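Local coordinates for protein Na Glutathione S-transferase 1 (Necator americanus, PDB 2ON7) that probably conjugates glutathione to reactive electrophilic compounds, as a dimeric glutathione S-transferase of the human hookworm, at residues Q63-C68 and S90-Y95; T108-R113 and L168-E173. All coordinates share one frame; numbering follows the deposited sequence.

Contact 1 (Q63-C68 and S90-Y95); sequences QSLAIC and SLADQY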
loop_
_atom_site.group_PDB
_atom_site.type_symbol
_atom_site.label_atom_id
_atom_site.label_comp_id
_atom_site.label_asym_id
_atom_site.label_seq_id
_atom_site.Cartn_x
_atom_site.Cartn_y
_atom_site.Cartn_z
ATOM N N GLN A 63 8.451 -5.299 -2.579
ATOM C CA GLN A 63 7.317 -4.737 -1.803
ATOM C C GLN A 63 6.443 -5.819 -1.171
ATOM O O GLN A 63 5.804 -6.591 -1.876
ATOM C CB GLN A 63 6.487 -3.749 -2.596
ATOM C CG GLN A 63 7.159 -2.424 -2.831
ATOM C CD GLN A 63 7.222 -1.455 -1.633
ATOM O OE1 GLN A 63 6.685 -1.689 -0.563
ATOM N NE2 GLN A 63 7.845 -0.343 -1.854
ATOM N N SER A 64 6.412 -5.840 0.164
ATOM C CA SER A 64 5.832 -6.904 0.941
ATOM C C SER A 64 4.395 -7.107 0.570
ATOM O O SER A 64 3.909 -8.249 0.512
ATOM C CB SER A 64 5.947 -6.609 2.450
ATOM O OG SER A 64 5.641 -5.232 2.665
ATOM N N LEU A 65 3.715 -5.992 0.307
ATOM C CA LEU A 65 2.269 -6.034 0.103
ATOM C C LEU A 65 1.983 -6.671 -1.243
ATOM O O LEU A 65 1.124 -7.570 -1.330
ATOM C CB LEU A 65 1.614 -4.662 0.252
ATOM C CG LEU A 65 1.396 -4.085 1.684
ATOM C CD1 LEU A 65 0.714 -2.683 1.688
ATOM C CD2 LEU A 65 0.593 -5.012 2.608
ATOM N N ALA A 66 2.740 -6.242 -2.250
ATOM C CA ALA A 66 2.639 -6.709 -3.623
ATOM C C ALA A 66 3.030 -8.181 -3.723
ATOM O O ALA A 66 2.420 -8.906 -4.500
ATOM C CB ALA A 66 3.541 -5.859 -4.592
ATOM N N ILE A 67 4.057 -8.581 -2.977
ATOM C CA ILE A 67 4.479 -9.971 -2.857
ATOM C C ILE A 67 3.430 -10.793 -2.152
ATOM O O ILE A 67 3.000 -11.842 -2.669
ATOM C CB ILE A 67 5.775 -10.092 -2.053
ATOM C CG1 ILE A 67 6.941 -9.434 -2.804
ATOM C CG2 ILE A 67 6.082 -11.565 -1.716
ATOM C CD1 ILE A 67 8.101 -9.208 -1.913
ATOM N N CYS A 68 2.993 -10.317 -0.988
ATOM C CA CYS A 68 1.987 -11.057 -0.234
ATOM C C CYS A 68 0.690 -11.216 -1.088
ATOM O O CYS A 68 0.100 -12.311 -1.132
ATOM C CB CYS A 68 1.823 -10.588 1.281
ATOM S SG CYS A 68 1.362 -12.021 2.232
ATOM N N SER A 90 -7.730 -3.269 1.077
ATOM C CA SER A 90 -8.007 -2.049 1.785
ATOM C C SER A 90 -7.630 -2.154 3.262
ATOM O O SER A 90 -7.293 -1.151 3.874
ATOM C CB SER A 90 -9.478 -1.642 1.624
ATOM O OG SER A 90 -10.305 -2.249 2.616
ATOM N N LEU A 91 -7.726 -3.357 3.839
ATOM C CA LEU A 91 -7.362 -3.579 5.235
ATOM C C LEU A 91 -5.867 -3.667 5.432
ATOM O O LEU A 91 -5.350 -3.339 6.470
ATOM C CB LEU A 91 -8.002 -4.857 5.769
ATOM C CG LEU A 91 -9.493 -4.810 6.151
ATOM C CD1 LEU A 91 -10.098 -6.216 6.012
ATOM C CD2 LEU A 91 -9.678 -4.259 7.569
ATOM N N ALA A 92 -5.175 -4.143 4.421
ATOM C CA ALA A 92 -3.766 -4.344 4.489
ATOM C C ALA A 92 -3.066 -2.998 4.405
ATOM O O ALA A 92 -1.978 -2.853 4.987
ATOM C CB ALA A 92 -3.336 -5.228 3.344
ATOM N N ASP A 93 -3.664 -2.065 3.639
ATOM C CA ASP A 93 -3.206 -0.685 3.472
ATOM C C ASP A 93 -3.494 0.172 4.725
ATOM O O ASP A 93 -2.742 1.119 5.054
ATOM C CB ASP A 93 -3.937 -0.012 2.275
ATOM C CG ASP A 93 -3.314 -0.300 0.915
ATOM O OD1 ASP A 93 -2.217 -0.913 0.824
ATOM O OD2 ASP A 93 -3.932 0.134 -0.092
ATOM N N GLN A 94 -4.618 -0.119 5.373
ATOM C CA GLN A 94 -4.980 0.558 6.625
ATOM C C GLN A 94 -4.011 0.146 7.706
ATOM O O GLN A 94 -3.504 0.998 8.438
ATOM C CB GLN A 94 -6.422 0.216 7.060
ATOM C CG GLN A 94 -6.952 0.979 8.271
ATOM C CD GLN A 94 -7.049 2.489 8.066
ATOM O OE1 GLN A 94 -7.060 3.002 6.918
ATOM N NE2 GLN A 94 -7.144 3.217 9.189
ATOM N N TYR A 95 -3.779 -1.169 7.802
ATOM C CA TYR A 95 -2.688 -1.720 8.597
ATOM C C TYR A 95 -1.305 -1.063 8.337
ATOM O O TYR A 95 -0.570 -0.775 9.267
ATOM C CB TYR A 95 -2.608 -3.231 8.424
ATOM C CG TYR A 95 -1.338 -3.822 8.965
ATOM C CD1 TYR A 95 -1.196 -4.119 10.325
ATOM C CD2 TYR A 95 -0.271 -4.093 8.115
ATOM C CE1 TYR A 95 0.006 -4.674 10.813
ATOM C CE2 TYR A 95 0.907 -4.620 8.581
ATOM C CZ TYR A 95 1.041 -4.923 9.926
ATOM O OH TYR A 95 2.247 -5.450 10.352
#
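L65 reaches across from the first turn of helix 64-75 and sets the two methyls of its fork against different residues of helix 82-109. Its CG lies anti to the carbonyl carbon and beside the backbone N (chi1 -77°), and one further extended torsion carries CD1 on toward the other helix. CD2 rests on the methyl of A92, with CD2 of L65 4.0 Å from CB of A92. The same CD2 is 4.1 Å from A92 O. That oxygen also accepts a hydrogen bond from S96 OG and lies at the edge of the Y95 ring, in its plane.

CD1 goes to D93. The closest approach of the contact is L65 CD1 to D93 OD1, at 3.5 Å. This is a methyl beside a carboxylate oxygen, so it is packing and not a polar bond. D93 leaves its helix running alongside the interface, and its CG takes the position beside the backbone N (chi1 -84°), which brings OD1 to the leucine. The two side chains cross at a slant. L65 also packs on D93 of the second subunit, and D93 on L65 of that subunit. Q63 NE2 bonds to D97 OD2 of the second subunit.

W155 of helix 155-168 touches L65, A92 and C68. C68 is joined by a disulfide to C17 of helix 16-25. Helix 64-75 follows directly on edge strand 59-62, so the contact seats the thioredoxin-like domain against the helical domain at its long helix 82-109.

Contact 2 (T108-R113 and L168-E173); sequences TVIGMR and LTFVPE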
loop_
_atom_site.group_PDB
_atom_site.type_symbol
_atom_site.label_atom_id
_atom_site.label_comp_id
_atom_site.label_asym_id
_atom_site.label_seq_id
_atom_site.Cartn_x
_atom_site.Cartn_y
_atom_site.Cartn_z
ATOM N N THR A 108 12.267 2.102 18.149
ATOM C CA THR A 108 12.820 2.341 19.482
ATOM C C THR A 108 12.704 1.091 20.361
ATOM O O THR A 108 13.662 0.746 21.061
ATOM C CB THR A 108 12.179 3.585 20.188
ATOM O OG1 THR A 108 12.511 4.772 19.466
ATOM C CG2 THR A 108 12.687 3.739 21.630
ATOM N N VAL A 109 11.544 0.423 20.343
ATOM C CA VAL A 109 11.350 -0.751 21.208
ATOM C C VAL A 109 12.242 -1.941 20.783
ATOM O O VAL A 109 12.755 -2.689 21.633
ATOM C CB VAL A 109 9.857 -1.147 21.382
ATOM C CG1 VAL A 109 9.328 -1.923 20.151
ATOM C CG2 VAL A 109 9.660 -1.946 22.689
ATOM N N ILE A 110 12.448 -2.090 19.473
ATOM C CA ILE A 110 13.309 -3.158 18.962
ATOM C C ILE A 110 14.804 -2.829 19.141
ATOM O O ILE A 110 15.674 -3.536 18.623
ATOM C CB ILE A 110 12.965 -3.557 17.492
ATOM C CG1 ILE A 110 13.328 -2.443 16.495
ATOM C CG2 ILE A 110 11.494 -4.008 17.390
ATOM C CD1 ILE A 110 13.267 -2.855 15.022
ATOM N N GLY A 111 15.085 -1.750 19.869
ATOM C CA GLY A 111 16.446 -1.335 20.126
ATOM C C GLY A 111 17.214 -0.782 18.941
ATOM O O GLY A 111 18.420 -0.571 19.026
ATOM N N MET A 112 16.531 -0.537 17.832
ATOM C CA MET A 112 17.238 -0.058 16.650
ATOM C C MET A 112 17.266 1.469 16.560
ATOM O O MET A 112 17.996 2.017 15.740
ATOM C CB MET A 112 16.694 -0.707 15.370
ATOM C CG MET A 112 17.133 -2.173 15.152
ATOM S SD MET A 112 16.658 -2.882 13.524
ATOM C CE MET A 112 16.750 -1.417 12.455
ATOM N N ARG A 113 16.498 2.147 17.416
ATOM C CA ARG A 113 16.543 3.615 17.500
ATOM C C ARG A 113 16.587 4.148 18.939
ATOM O O ARG A 113 16.156 3.473 19.893
ATOM C CB ARG A 113 15.363 4.248 16.766
ATOM C CG ARG A 113 15.632 5.600 16.151
ATOM C CD ARG A 113 14.331 6.265 15.743
ATOM N NE ARG A 113 13.684 6.891 16.896
ATOM C CZ ARG A 113 12.588 7.645 16.860
ATOM N NH1 ARG A 113 11.959 7.886 15.714
ATOM N NH2 ARG A 113 12.124 8.155 17.993
ATOM N N LEU A 168 2.600 -8.256 21.556
ATOM C CA LEU A 168 2.517 -8.866 22.908
ATOM C C LEU A 168 3.894 -9.148 23.544
ATOM O O LEU A 168 4.060 -9.115 24.753
ATOM C CB LEU A 168 1.666 -10.157 22.886
ATOM C CG LEU A 168 0.194 -10.026 22.456
ATOM C CD1 LEU A 168 -0.643 -11.245 22.828
ATOM C CD2 LEU A 168 -0.411 -8.782 23.089
ATOM N N THR A 169 4.871 -9.433 22.703
ATOM C CA THR A 169 6.230 -9.681 23.140
ATOM C C THR A 169 6.974 -8.385 23.548
ATOM O O THR A 169 8.027 -8.438 24.185
ATOM C CB THR A 169 6.984 -10.410 22.013
ATOM O OG1 THR A 169 6.329 -11.664 21.751
ATOM C CG2 THR A 169 8.345 -10.687 22.428
ATOM N N PHE A 170 6.421 -7.230 23.162
ATOM C CA PHE A 170 6.997 -5.931 23.531
ATOM C C PHE A 170 6.093 -5.122 24.435
ATOM O O PHE A 170 6.567 -4.368 25.277
ATOM C CB PHE A 170 7.370 -5.119 22.292
ATOM C CG PHE A 170 8.535 -5.686 21.538
ATOM C CD1 PHE A 170 8.363 -6.205 20.265
ATOM C CD2 PHE A 170 9.790 -5.740 22.114
ATOM C CE1 PHE A 170 9.429 -6.738 19.560
ATOM C CE2 PHE A 170 10.855 -6.276 21.419
ATOM C CZ PHE A 170 10.662 -6.784 20.132
ATOM N N VAL A 171 4.787 -5.300 24.252
ATOM C CA VAL A 171 3.759 -4.590 24.991
ATOM C C VAL A 171 2.715 -5.600 25.496
ATOM O O VAL A 171 1.711 -5.854 24.809
ATOM C CB VAL A 171 3.100 -3.485 24.110
ATOM C CG1 VAL A 171 2.135 -2.678 24.917
ATOM C CG2 VAL A 171 4.173 -2.563 23.470
ATOM N N PRO A 172 2.941 -6.169 26.703
ATOM C CA PRO A 172 2.095 -7.240 27.266
ATOM C C PRO A 172 0.573 -6.937 27.303
ATOM O O PRO A 172 -0.235 -7.852 27.177
ATOM C CB PRO A 172 2.670 -7.443 28.698
ATOM C CG PRO A 172 3.501 -6.208 28.986
ATOM C CD PRO A 172 4.033 -5.800 27.625
ATOM N N GLU A 173 0.195 -5.674 27.484
ATOM C CA GLU A 173 -1.223 -5.264 27.495
ATOM C C GLU A 173 -1.716 -4.636 26.182
ATOM O O GLU A 173 -2.538 -3.709 26.209
ATOM C CB GLU A 173 -1.519 -4.326 28.664
ATOM C CG GLU A 173 -0.294 -3.684 29.270
ATOM C CD GLU A 173 0.398 -2.723 28.330
ATOM O OE1 GLU A 173 1.577 -2.944 27.967
ATOM O OE2 GLU A 173 -0.250 -1.736 27.979
#
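V109 and I110 meet F170 from a turn closed by the bond from G111 N to T108 O, 3.1 Å long. The turn has type I geometry and ends helix 82-109. G111, the last residue of the turn, has a positive phi (70°), a value that suits glycine. The turn presents its two central residues, both branched, to one aromatic ring.

V109 points toward the other segment and uses both of its methyls. CG1 stands over one face of the F170 ring, 4.1 Å above the plane and displaced toward the rim. CG2 comes in where the ring joins its stem, 3.8 Å from F170 CD2 and 3.9 Å from F170 CB. With chi1 at 79°, CG1 sits between the backbone N and the carbonyl carbon, while CG2 is anti to N. Both branches can therefore touch the phenylalanine at once.

I110 meets the far end of the ring. Its CG2 is 4.0 Å from F170 CZ, and it approaches obliquely. The end of the isoleucine leads away from F170. I110 also packs on F206, the C-terminal residue. F170 itself puts CG beside its backbone N (chi1 -70°), which sends the ring toward helix 82-109. L205 touches F170 as well, so the last residues of the chain share this apolar patch. Next to F170, V171 packs on F105, K121 and L125, holding the loop after helix 155-168 to two helices.

Across the two segments the chemistry is apolar. V109 O is 4.1 Å from F170 CE2 and makes no bond there. Such a contact rests on shape and on shielding hydrocarbon from water, and sets no hydrogen-bond geometry between the two segments.

In the fold
From the N terminus the chain builds strands 4-9, 30-34, 53-56 and 59-62, with helices 16-25 and 36-42 between them. Helix 64-75 then begins contact 1, which closes on helix 82-109 after a short, mostly helical excursion. It joins the N-terminal domain to the C-terminal one. Contact 2 opens later, at the end of the same helix 82-109. It closes only after helices 117-141 and 155-168 have passed, and stays within the C-terminal domain. The two loops follow in series and neither nest nor cross. Their centres are about 22 Å apart, and helix 82-109 links the buried domain junction to the surface.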